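Local coordinates for putative cell adhesion protein (Parabacteroides distasonis, PDB 3LIU) that probably serves as a fimbrillin, a pilus subunit of the FimA/Mfa1 family involved in cell adhesion, at residues A191-K196 against I367-E372; S195-L200 against D314-P319; Y333-G338 against T381-S386; E253-K258 against Y375-S380. All blocks are in the same frame, centred on the assembly; numbering follows the deposited sequence. Where two conformers were deposited one is given.

Contact 1: A191-K196 against I367-E372; sequences ANYESK and IGPGSE
Tyr193 reaches across to the 367-372 loop with its phenol end, and the carbonyl oxygen of Ile367 receives it at the edge of the ring, close to the ring plane. The bond is short, 2.6 Å from Tyr193 OH to Ile367 O, and Tyr193 is the donor. It arrives in the plane of the carbonyl, on a lone pair, with a C=O...donor angle of 135°. The Tyr193 CG atom sits between its own backbone N and carbonyl carbon (chi1 63°), which carries the ring out from the strand toward the loop. The same hydroxyl also sits close to Gly368, whose CA is 3.2 Å from Tyr193 OH, while Pro369 borders it more loosely through CD.

The start of a strand is here tied to an irregular loop: residues 193-196 open the long strand 193-213, whereas 367-372 belongs to the connection between strands 358-366 and 383-391 in a chain built largely of β-strands, as expected of a fimbrillin. The tyrosine anchors that loop through a main-chain atom and not through a side chain.

Two residues along, Ser195 points the same way but comes in less closely, its OG lying 3.8 Å from Ile367 C. Its hydroxyl is engaged by Tyr315 OH and by Gly186 O, so its meeting with the loop is one of packing. The loop has further ties: Gly368 O accepts from Tyr333 OH and Pro369 O from Asn382 ND2. Pro188 touches the side chains of both Tyr193 and Ile367.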
loop_
_atom_site.group_PDB
_atom_site.type_symbol
_atom_site.label_atom_id
_atom_site.label_comp_id
_atom_site.label_asym_id
_atom_site.label_seq_id
_atom_site.Cartn_x
_atom_site.Cartn_y
_atom_site.Cartn_z
ATOM N N ALA A 191 -2.598 37.019 10.991
ATOM C CA ALA A 191 -1.596 37.960 10.544
ATOM C C ALA A 191 -0.795 38.701 11.633
ATOM O O ALA A 191 -0.347 39.824 11.386
ATOM C CB ALA A 191 -2.234 38.952 9.566
ATOM N N ASN A 192 -0.579 38.089 12.808
ATOM C CA ASN A 192 0.465 38.573 13.760
ATOM C C ASN A 192 1.907 38.574 13.162
ATOM O O ASN A 192 2.846 39.116 13.781
ATOM C CB ASN A 192 0.467 37.736 15.060
ATOM N N TYR A 193 2.082 37.936 11.991
ATOM C CA TYR A 193 3.413 37.705 11.388
ATOM C C TYR A 193 3.343 37.268 9.905
ATOM O O TYR A 193 2.334 36.729 9.425
ATOM C CB TYR A 193 4.186 36.619 12.180
ATOM C CG TYR A 193 3.468 35.263 12.122
ATOM C CD1 TYR A 193 3.600 34.422 11.018
ATOM C CD2 TYR A 193 2.605 34.858 13.142
ATOM C CE1 TYR A 193 2.909 33.204 10.952
ATOM C CE2 TYR A 193 1.919 33.643 13.071
ATOM C CZ TYR A 193 2.077 32.834 11.966
ATOM O OH TYR A 193 1.386 31.657 11.884
ATOM N N GLU A 194 4.470 37.442 9.231
ATOM C CA GLU A 194 4.695 36.956 7.893
ATOM C C GLU A 194 5.579 35.690 7.879
ATOM O O GLU A 194 6.605 35.656 8.512
ATOM C CB GLU A 194 5.471 38.041 7.145
ATOM C CG GLU A 194 4.625 39.132 6.570
ATOM C CD GLU A 194 5.488 40.270 6.040
ATOM O OE1 GLU A 194 6.317 40.023 5.128
ATOM O OE2 GLU A 194 5.353 41.396 6.563
ATOM N N SER A 195 5.214 34.691 7.093
ATOM C CA SER A 195 6.085 33.564 6.862
ATOM C C SER A 195 7.175 34.023 5.923
ATOM O O SER A 195 6.878 34.743 4.990
ATOM C CB SER A 195 5.334 32.408 6.219
ATOM O OG SER A 195 4.362 31.874 7.095
ATOM N N LYS A 196 8.422 33.622 6.175
ATOM C CA LYS A 196 9.532 33.974 5.307
ATOM C C LYS A 196 10.144 32.803 4.556
ATOM O O LYS A 196 10.505 32.962 3.407
ATOM C CB LYS A 196 10.612 34.693 6.102
ATOM C CG LYS A 196 10.217 36.107 6.495
ATOM C CD LYS A 196 10.186 37.096 5.286
ATOM C CE LYS A 196 9.211 38.254 5.553
ATOM N NZ LYS A 196 9.436 39.473 4.723
ATOM N N ILE A 367 2.084 27.671 7.354
ATOM C CA ILE A 367 1.639 29.039 7.646
ATOM C C ILE A 367 2.021 29.554 9.046
ATOM O O ILE A 367 1.522 30.576 9.502
ATOM C CB ILE A 367 0.100 29.190 7.413
ATOM C CG1 ILE A 367 -0.698 28.375 8.434
ATOM C CG2 ILE A 367 -0.259 28.766 5.945
ATOM C CD1 ILE A 367 -2.161 28.831 8.542
ATOM N N GLY A 368 2.934 28.862 9.715
ATOM C CA GLY A 368 3.335 29.241 11.066
ATOM C C GLY A 368 4.292 28.202 11.593
ATOM O O GLY A 368 4.594 27.232 10.885
ATOM N N PRO A 369 4.812 28.407 12.821
ATOM C CA PRO A 369 5.775 27.481 13.376
ATOM C C PRO A 369 5.094 26.158 13.704
ATOM O O PRO A 369 3.939 26.130 14.131
ATOM C CB PRO A 369 6.235 28.165 14.668
ATOM C CG PRO A 369 5.599 29.515 14.688
ATOM C CD PRO A 369 4.404 29.415 13.814
ATOM N N GLY A 370 5.829 25.079 13.511
ATOM C CA GLY A 370 5.373 23.764 13.837
ATOM C C GLY A 370 5.635 23.453 15.286
ATOM O O GLY A 370 5.976 24.327 16.076
ATOM N N SER A 371 5.476 22.185 15.624
ATOM C CA SER A 371 5.675 21.696 16.981
ATOM C C SER A 371 7.080 21.206 17.116
ATOM O O SER A 371 7.632 20.628 16.178
ATOM C CB SER A 371 4.722 20.536 17.290
ATOM O OG SER A 371 4.991 19.969 18.571
ATOM N N GLU A 372 7.629 21.346 18.318
ATOM C CA GLU A 372 8.948 20.800 18.597
ATOM C C GLU A 372 8.868 19.273 18.714
ATOM O O GLU A 372 9.892 18.621 18.649
ATOM C CB GLU A 372 9.624 21.487 19.815
ATOM C CG GLU A 372 9.871 22.971 19.535
ATOM C CD GLU A 372 10.666 23.744 20.622
ATOM O OE1 GLU A 372 10.614 23.330 21.801
ATOM O OE2 GLU A 372 11.321 24.788 20.282
#

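Contact 2: S195-L200 against D314-P319; sequences SKSFVL and DYTYLP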
loop_
_atom_site.group_PDB
_atom_site.type_symbol
_atom_site.label_atom_id
_atom_site.label_comp_id
_atom_site.label_asym_id
_atom_site.label_seq_id
_atom_site.Cartn_x
_atom_site.Cartn_y
_atom_site.Cartn_z
ATOM N N SER A 195 5.214 34.691 7.093
ATOM C CA SER A 195 6.085 33.564 6.862
ATOM C C SER A 195 7.175 34.023 5.923
ATOM O O SER A 195 6.878 34.743 4.990
ATOM C CB SER A 195 5.334 32.408 6.219
ATOM O OG SER A 195 4.362 31.874 7.095
ATOM N N LYS A 196 8.422 33.622 6.175
ATOM C CA LYS A 196 9.532 33.974 5.307
ATOM C C LYS A 196 10.144 32.803 4.556
ATOM O O LYS A 196 10.505 32.962 3.407
ATOM C CB LYS A 196 10.612 34.693 6.102
ATOM C CG LYS A 196 10.217 36.107 6.495
ATOM C CD LYS A 196 10.186 37.096 5.286
ATOM C CE LYS A 196 9.211 38.254 5.553
ATOM N NZ LYS A 196 9.436 39.473 4.723
ATOM N N SER A 197 10.284 31.645 5.189
ATOM C CA SER A 197 10.868 30.484 4.517
ATOM C C SER A 197 10.613 29.208 5.303
ATOM O O SER A 197 10.311 29.239 6.504
ATOM C CB SER A 197 12.373 30.631 4.308
ATOM O OG SER A 197 13.070 30.714 5.539
ATOM N N PHE A 198 10.709 28.082 4.614
ATOM C CA PHE A 198 10.702 26.775 5.273
ATOM C C PHE A 198 11.687 25.913 4.530
ATOM O O PHE A 198 11.579 25.801 3.312
ATOM C CB PHE A 198 9.336 26.156 5.197
ATOM C CG PHE A 198 9.264 24.741 5.727
ATOM C CD1 PHE A 198 9.291 24.492 7.089
ATOM C CD2 PHE A 198 9.140 23.678 4.871
ATOM C CE1 PHE A 198 9.240 23.212 7.565
ATOM C CE2 PHE A 198 9.069 22.407 5.338
ATOM C CZ PHE A 198 9.115 22.161 6.688
ATOM N N VAL A 199 12.642 25.341 5.259
ATOM C CA VAL A 199 13.638 24.428 4.706
ATOM C C VAL A 199 13.311 23.032 5.225
ATOM O O VAL A 199 13.364 22.783 6.448
ATOM C CB VAL A 199 15.073 24.829 5.122
ATOM C CG1 VAL A 199 16.081 23.893 4.480
ATOM C CG2 VAL A 199 15.367 26.306 4.758
ATOM N N LEU A 200 12.972 22.136 4.297
ATOM C CA LEU A 200 12.659 20.763 4.608
ATOM C C LEU A 200 13.901 19.956 5.024
ATOM O O LEU A 200 14.878 19.962 4.314
ATOM C CB LEU A 200 11.974 20.109 3.398
ATOM C CG LEU A 200 11.542 18.663 3.614
ATOM C CD1 LEU A 200 10.343 18.619 4.621
ATOM C CD2 LEU A 200 11.195 18.035 2.260
ATOM N N ASP A 314 12.937 23.791 9.116
ATOM C CA ASP A 314 13.239 25.030 9.832
ATOM C C ASP A 314 12.331 26.096 9.277
ATOM O O ASP A 314 12.330 26.325 8.069
ATOM C CB ASP A 314 14.708 25.436 9.637
ATOM C CG ASP A 314 15.680 24.398 10.184
ATOM O OD1 ASP A 314 15.260 23.483 10.927
ATOM O OD2 ASP A 314 16.865 24.478 9.826
ATOM N N TYR A 315 11.555 26.734 10.151
ATOM C CA TYR A 315 10.557 27.718 9.717
ATOM C C TYR A 315 10.990 29.067 10.223
ATOM O O TYR A 315 11.297 29.249 11.414
ATOM C CB TYR A 315 9.165 27.349 10.245
ATOM C CG TYR A 315 8.105 28.412 10.037
ATOM C CD1 TYR A 315 7.440 28.558 8.809
ATOM C CD2 TYR A 315 7.778 29.279 11.057
ATOM C CE1 TYR A 315 6.466 29.555 8.635
ATOM C CE2 TYR A 315 6.819 30.267 10.896
ATOM C CZ TYR A 315 6.168 30.407 9.704
ATOM O OH TYR A 315 5.245 31.416 9.608
ATOM N N THR A 316 10.999 30.017 9.314
ATOM C CA THR A 316 11.407 31.375 9.617
ATOM C C THR A 316 10.224 32.332 9.392
ATOM O O THR A 316 9.551 32.268 8.357
ATOM C CB THR A 316 12.609 31.763 8.708
ATOM O OG1 THR A 316 13.652 30.789 8.865
ATOM C CG2 THR A 316 13.119 33.147 9.037
ATOM N N TYR A 317 9.986 33.217 10.358
ATOM C CA TYR A 317 8.916 34.197 10.251
ATOM C C TYR A 317 9.385 35.557 10.757
ATOM O O TYR A 317 10.379 35.658 11.469
ATOM C CB TYR A 317 7.708 33.740 11.042
ATOM C CG TYR A 317 7.981 33.582 12.516
ATOM C CD1 TYR A 317 8.689 32.476 12.997
ATOM C CD2 TYR A 317 7.508 34.523 13.431
ATOM C CE1 TYR A 317 8.915 32.318 14.339
ATOM C CE2 TYR A 317 7.758 34.392 14.780
ATOM C CZ TYR A 317 8.461 33.292 15.236
ATOM O OH TYR A 317 8.733 33.153 16.584
ATOM N N LEU A 318 8.668 36.598 10.349
ATOM C CA LEU A 318 8.927 37.971 10.803
ATOM C C LEU A 318 7.751 38.420 11.636
ATOM O O LEU A 318 6.675 38.659 11.098
ATOM C CB LEU A 318 9.117 38.919 9.624
ATOM C CG LEU A 318 9.499 40.359 9.997
ATOM C CD1 LEU A 318 10.882 40.424 10.680
ATOM C CD2 LEU A 318 9.490 41.197 8.741
ATOM N N PRO A 319 7.942 38.517 12.947
ATOM C CA PRO A 319 6.879 39.033 13.802
ATOM C C PRO A 319 6.499 40.465 13.439
ATOM O O PRO A 319 7.378 41.272 13.106
ATOM C CB PRO A 319 7.497 38.972 15.208
ATOM C CG PRO A 319 8.600 38.030 15.105
ATOM C CD PRO A 319 9.126 38.136 13.724
HETATM O O HOH W 1 13.485 28.624 7.308
#
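Tyr315 lays its ring along the neighbouring strand until the phenol end comes up against the side chain of Ser195. Its CG is turned anti to the backbone N (chi1 171°), and the ring leans past Ser197 O so that its hydroxyl donates to Ser195 OG at 2.7 Å. The serine oxygen stands at the ring edge, in its plane. The serine, already held by Gly186 O, thus ties this tyrosine to the start of strand 193-213. On the same face the Phe198 ring turns an edge to Tyr315, with CD1 4.3 Å from Tyr315 CB, and both rings pack against Ile366.

The other face, with Ser197, Val199, Asp314 and Thr316, is largely polar. A water bridges Ser197 OG, Thr316 OG1 and Asp314 O, donating a hydrogen bond to Asp314 O, which lies 2.7 Å from the water oxygen; Thr316 OG1 is bonded to Thr327 as well. Asp314 forms a salt bridge with Lys201. Past the bulge, Lys196 and Leu318 run side by side in the same direction, Lys196 CE against Leu318 CB.

Between the backbones, Thr316 N bonds to Ser197 O, and Val199 pairs with Asp314 through two bonds. Thr316 O is shared: Lys196 N binds it at 2.8 Å and Ser197 N weakly at 3.3 Å. Lys196 and Ser197 thus stand together opposite one residue, which shifts the register by one and is the hallmark of a classic beta bulge in an antiparallel pair of strands.

Contact 3: Y333-G338 against T381-S386; sequences YAIPVG and TNVSAS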
loop_
_atom_site.group_PDB
_atom_site.type_symbol
_atom_site.label_atom_id
_atom_site.label_comp_id
_atom_site.label_asym_id
_atom_site.label_seq_id
_atom_site.Cartn_x
_atom_site.Cartn_y
_atom_site.Cartn_z
ATOM N N TYR A 333 5.258 19.062 11.373
ATOM C CA TYR A 333 3.917 19.240 10.829
ATOM C C TYR A 333 3.400 17.858 10.379
ATOM O O TYR A 333 4.023 17.187 9.508
ATOM C CB TYR A 333 3.955 20.186 9.638
ATOM C CG TYR A 333 4.578 21.537 9.917
ATOM C CD1 TYR A 333 5.945 21.710 9.835
ATOM C CD2 TYR A 333 3.789 22.644 10.263
ATOM C CE1 TYR A 333 6.545 22.954 10.069
ATOM C CE2 TYR A 333 4.360 23.879 10.519
ATOM C CZ TYR A 333 5.761 24.029 10.392
ATOM O OH TYR A 333 6.358 25.235 10.625
ATOM N N ALA A 334 2.309 17.412 11.002
ATOM C CA ALA A 334 1.728 16.100 10.742
ATOM C C ALA A 334 0.394 16.189 10.016
ATOM O O ALA A 334 -0.429 17.035 10.368
ATOM C CB ALA A 334 1.550 15.347 12.075
ATOM N N ILE A 335 0.169 15.259 9.095
ATOM C CA ILE A 335 -0.989 15.193 8.202
ATOM C C ILE A 335 -1.587 13.803 8.202
ATOM O O ILE A 335 -0.907 12.847 7.841
ATOM C CB ILE A 335 -0.488 15.458 6.731
ATOM C CG1 ILE A 335 -0.044 16.906 6.605
ATOM C CG2 ILE A 335 -1.490 15.129 5.666
ATOM C CD1 ILE A 335 -0.893 17.852 7.367
ATOM N N PRO A 336 -2.875 13.674 8.538
ATOM C CA PRO A 336 -3.513 12.386 8.321
ATOM C C PRO A 336 -3.815 12.161 6.847
ATOM O O PRO A 336 -4.626 12.883 6.268
ATOM C CB PRO A 336 -4.791 12.466 9.161
ATOM C CG PRO A 336 -4.936 13.906 9.552
ATOM C CD PRO A 336 -3.825 14.702 8.984
ATOM N N VAL A 337 -3.191 11.138 6.260
ATOM C CA VAL A 337 -3.237 10.919 4.804
ATOM C C VAL A 337 -4.630 10.456 4.363
ATOM O O VAL A 337 -5.106 9.365 4.688
ATOM C CB VAL A 337 -2.134 9.954 4.337
ATOM C CG1 VAL A 337 -2.167 9.747 2.780
ATOM C CG2 VAL A 337 -0.761 10.514 4.726
ATOM N N GLY A 338 -5.277 11.302 3.587
ATOM C CA GLY A 338 -6.528 10.937 2.955
ATOM C C GLY A 338 -7.780 11.263 3.739
ATOM O O GLY A 338 -8.864 10.797 3.401
ATOM N N THR A 381 -1.755 23.712 14.389
ATOM C CA THR A 381 -1.050 22.835 13.454
ATOM C C THR A 381 -0.146 23.668 12.512
ATOM O O THR A 381 0.968 23.271 12.200
ATOM C CB THR A 381 -2.051 22.007 12.616
ATOM O OG1 THR A 381 -2.876 22.903 11.867
ATOM C CG2 THR A 381 -2.966 21.112 13.506
ATOM N N ASN A 382 -0.641 24.827 12.096
ATOM C CA ASN A 382 0.066 25.754 11.170
ATOM C C ASN A 382 0.449 25.145 9.822
ATOM O O ASN A 382 1.421 25.574 9.167
ATOM C CB ASN A 382 1.284 26.388 11.858
ATOM C CG ASN A 382 0.883 27.448 12.854
ATOM O OD1 ASN A 382 -0.155 28.075 12.694
ATOM N ND2 ASN A 382 1.695 27.658 13.873
ATOM N N VAL A 383 -0.361 24.185 9.383
ATOM C CA VAL A 383 -0.166 23.533 8.105
ATOM C C VAL A 383 -1.518 23.270 7.465
ATOM O O VAL A 383 -2.482 22.971 8.130
ATOM C CB VAL A 383 0.667 22.240 8.224
ATOM C CG1 VAL A 383 -0.008 21.197 9.128
ATOM C CG2 VAL A 383 0.978 21.675 6.830
ATOM N N SER A 384 -1.576 23.477 6.165
ATOM C CA SER A 384 -2.733 23.156 5.347
ATOM C C SER A 384 -2.234 22.150 4.294
ATOM O O SER A 384 -1.102 22.296 3.774
ATOM C CB SER A 384 -3.244 24.439 4.699
ATOM O OG SER A 384 -4.147 24.145 3.676
ATOM N N ALA A 385 -3.010 21.094 4.052
ATOM C CA ALA A 385 -2.615 20.052 3.125
ATOM C C ALA A 385 -3.643 19.834 2.026
ATOM O O ALA A 385 -4.818 19.854 2.271
ATOM C CB ALA A 385 -2.382 18.728 3.870
ATOM N N SER A 386 -3.138 19.615 0.826
ATOM C CA SER A 386 -3.869 19.234 -0.335
ATOM C C SER A 386 -3.295 17.886 -0.791
ATOM O O SER A 386 -2.091 17.789 -1.115
ATOM C CB SER A 386 -3.604 20.275 -1.408
ATOM O OG SER A 386 -4.172 19.896 -2.631
#
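The Tyr333 CG atom is anti to the carbonyl carbon and beside the backbone N (chi1 -55°), which swings the ring beside the residues that lead into strand 383-391. In Val383, by contrast, CG1 lies between its own N and carbonyl carbon (chi1 61°), and that branch is thereby raised toward Ile335. The two side chains of each pair, Tyr333 with Val383 and Ile335 with Val383, cross obliquely.

Tyr333 touches with one flank of its ring: CD2 stands 3.8 Å from Val383 CB and 3.5 Å from Thr381 O, while CE2 lies near Asn382 O. The carbonyl oxygens approach the ring at a slant. Ile335 inserts its CD1 between two residues of the other strand, 3.9 Å from Val383 CG1 and 3.9 Å from Ala385 CB, with CG1 and CG2 also against the Ala385 methyl. The side-chain packing is apolar, with two backbone carbonyl oxygens beside the ring, and the polar ends are tied to the 367-372 loop: Tyr333 OH bonds to Gly368 O, and Asn382 ND2 to Pro369 O.

The strand segments 333-336 and 383-386 are 8.1 Å apart at their axes and cross at -37°, so they meet face to face across a layer of side chains, belonging to different sheets, as in a β-sandwich. Strand 326-336 pairs with 308-319 on one side of this layer and 383-391 with 358-366 on the other, Leu364 touching both Ile335 and Ala385.

Contact 4: E253-K258 against Y375-S380; sequences EGSYKK and YDPMIS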
loop_
_atom_site.group_PDB
_atom_site.type_symbol
_atom_site.label_atom_id
_atom_site.label_comp_id
_atom_site.label_asym_id
_atom_site.label_seq_id
_atom_site.Cartn_x
_atom_site.Cartn_y
_atom_site.Cartn_z
ATOM N N GLU A 253 4.880 8.950 21.666
ATOM C CA GLU A 253 3.437 8.809 21.614
ATOM C C GLU A 253 2.896 10.229 21.821
ATOM O O GLU A 253 3.609 11.092 22.372
ATOM C CB GLU A 253 2.999 7.865 22.742
ATOM C CG GLU A 253 1.587 7.310 22.661
ATOM C CD GLU A 253 1.423 6.006 23.433
ATOM O OE1 GLU A 253 2.424 5.561 24.025
ATOM O OE2 GLU A 253 0.309 5.426 23.432
ATOM N N GLY A 254 1.657 10.470 21.400
ATOM C CA GLY A 254 0.943 11.707 21.683
ATOM C C GLY A 254 -0.514 11.628 21.250
ATOM O O GLY A 254 -1.024 10.556 20.939
ATOM N N SER A 255 -1.209 12.756 21.202
ATOM C CA SER A 255 -2.617 12.749 20.709
ATOM C C SER A 255 -2.734 12.265 19.238
ATOM O O SER A 255 -3.753 11.714 18.828
ATOM C CB SER A 255 -3.269 14.134 20.880
ATOM O OG SER A 255 -2.662 15.091 20.025
ATOM N N TYR A 256 -1.663 12.404 18.475
ATOM C CA TYR A 256 -1.672 12.047 17.084
ATOM C C TYR A 256 -1.299 10.578 16.760
ATOM O O TYR A 256 -1.536 10.113 15.650
ATOM C CB TYR A 256 -0.725 12.975 16.344
ATOM C CG TYR A 256 -1.162 14.429 16.177
ATOM C CD1 TYR A 256 -2.449 14.850 16.467
ATOM C CD2 TYR A 256 -0.279 15.366 15.636
ATOM C CE1 TYR A 256 -2.842 16.163 16.238
ATOM C CE2 TYR A 256 -0.664 16.695 15.417
ATOM C CZ TYR A 256 -1.941 17.076 15.697
ATOM O OH TYR A 256 -2.346 18.371 15.474
ATOM N N LYS A 257 -0.703 9.860 17.712
ATOM C CA LYS A 257 -0.040 8.596 17.415
ATOM C C LYS A 257 0.084 7.833 18.715
ATOM O O LYS A 257 0.769 8.308 19.657
ATOM C CB LYS A 257 1.344 8.872 16.805
ATOM C CG LYS A 257 2.200 7.684 16.438
ATOM C CD LYS A 257 2.981 7.088 17.581
ATOM C CE LYS A 257 4.099 6.178 17.087
ATOM N NZ LYS A 257 4.928 5.626 18.245
ATOM N N LYS A 258 -0.594 6.681 18.789
ATOM C CA LYS A 258 -0.588 5.850 19.980
ATOM C C LYS A 258 0.248 4.608 19.782
ATOM O O LYS A 258 0.382 4.100 18.663
ATOM C CB LYS A 258 -2.016 5.457 20.402
ATOM C CG LYS A 258 -2.903 6.623 20.782
ATOM C CD LYS A 258 -2.277 7.468 21.926
ATOM C CE LYS A 258 -3.148 8.571 22.414
ATOM N NZ LYS A 258 -2.466 9.319 23.542
ATOM N N TYR A 375 4.184 14.172 17.665
ATOM C CA TYR A 375 2.858 13.564 17.786
ATOM C C TYR A 375 1.872 14.372 18.596
ATOM O O TYR A 375 0.839 13.860 19.011
ATOM C CB TYR A 375 3.006 12.176 18.372
ATOM C CG TYR A 375 3.918 11.273 17.558
ATOM C CD1 TYR A 375 3.863 11.261 16.166
ATOM C CD2 TYR A 375 4.829 10.438 18.176
ATOM C CE1 TYR A 375 4.659 10.426 15.416
ATOM C CE2 TYR A 375 5.648 9.595 17.431
ATOM C CZ TYR A 375 5.545 9.581 16.050
ATOM O OH TYR A 375 6.325 8.744 15.299
ATOM N N ASP A 376 2.194 15.631 18.832
ATOM C CA ASP A 376 1.218 16.612 19.373
ATOM C C ASP A 376 1.499 17.977 18.759
ATOM O O ASP A 376 2.644 18.273 18.420
ATOM C CB ASP A 376 1.340 16.754 20.888
ATOM C CG ASP A 376 0.640 15.646 21.638
ATOM O OD1 ASP A 376 -0.582 15.462 21.487
ATOM O OD2 ASP A 376 1.324 14.930 22.371
ATOM N N PRO A 377 0.462 18.820 18.600
ATOM C CA PRO A 377 0.707 20.171 18.085
ATOM C C PRO A 377 1.054 21.103 19.246
ATOM O O PRO A 377 0.838 20.747 20.393
ATOM C CB PRO A 377 -0.657 20.559 17.497
ATOM C CG PRO A 377 -1.624 19.881 18.434
ATOM C CD PRO A 377 -0.978 18.536 18.688
HETATM N N MSE A 378 1.587 22.281 18.923
HETATM C CA MSE A 378 1.793 23.367 19.870
HETATM C C MSE A 378 0.987 24.550 19.360
HETATM O O MSE A 378 1.339 25.128 18.335
HETATM C CB MSE A 378 3.275 23.728 19.974
HETATM C CG MSE A 378 4.018 22.829 20.935
HETATM SE SE MSE A 378 5.909 23.189 21.190
HETATM C CE MSE A 378 6.120 21.369 21.929
ATOM N N ILE A 379 -0.121 24.825 20.056
ATOM C CA ILE A 379 -1.039 25.941 19.827
ATOM C C ILE A 379 -1.867 25.801 18.561
ATOM O O ILE A 379 -3.064 25.888 18.635
ATOM C CB ILE A 379 -0.332 27.331 19.856
ATOM C CG1 ILE A 379 0.536 27.465 21.111
ATOM C CG2 ILE A 379 -1.373 28.445 19.836
ATOM C CD1 ILE A 379 1.786 28.302 20.906
ATOM N N SER A 380 -1.240 25.567 17.410
ATOM C CA SER A 380 -1.952 25.368 16.129
ATOM C C SER A 380 -1.100 24.499 15.237
ATOM O O SER A 380 0.146 24.571 15.294
ATOM C CB SER A 380 -2.152 26.686 15.383
ATOM O OG SER A 380 -2.316 27.778 16.262
HETATM O O HOH W 2 3.943 13.757 22.397
HETATM O O HOH W 3 7.633 6.798 16.645
#
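Asp376 OD1 is gripped twice by Ser255: by its hydroxyl, OG to OD1 2.6 Å, nearly along the C-O axis, and by its backbone N at 2.8 Å, from above the carboxylate plane. The other oxygen, Asp376 OD2, accepts a hydrogen bond from a water that also donates to Glu253 O. Beside them Tyr375 O accepts from Tyr256 N, 2.9 Å away. Both donor backbones lie in the type I turn from Gly254 to Lys257, so the aspartate and its preceding carbonyl together fix that turn.

Two aromatic rings complete the contact. Lys257 lays its chain across one face of Tyr375, CB 3.7 Å from the ring centroid and 21° off the normal, a CH-pi contact. Its NZ holds Asp252 O and Gly259 O, and a water at the Tyr375 ring edge accepts from Tyr375 OH and, weakly, from Lys257 NZ. The ring of Tyr256 has Asp376 CA above one face, and its CZ comes 3.5 Å from Pro377 CD.

Two loops are joined here, one between strands 238-240 and 262-263, the other between 358-366 and 383-391. Tyr375 rests on Phe204 and Ala206 of strand 193-213, while Tyr256 stacks on Tyr303.

In the fold
Contacts 1, 3 and 4 all draw on residues 367-386, the long connection after strand 358-366 and the start of strand 383-391, and each secures it differently. Contact 2 lies within one sheet, near the surface, and rests on backbone bonds; contact 1, partly buried, shares Ser195 and Lys196 with it but depends on a tyrosine hydroxyl. Contact 3 is mainly apolar packing and joins two sheets; contact 4, which is buried, ties two loops with carboxylate bonds and ring packing. Tyr333 links contacts 1 and 3 through Gly368, and Ser371 links contacts 1 and 4 through Asp376 O. Contacts 2 and 4 do not touch, their nearest atoms being about 10 Å apart.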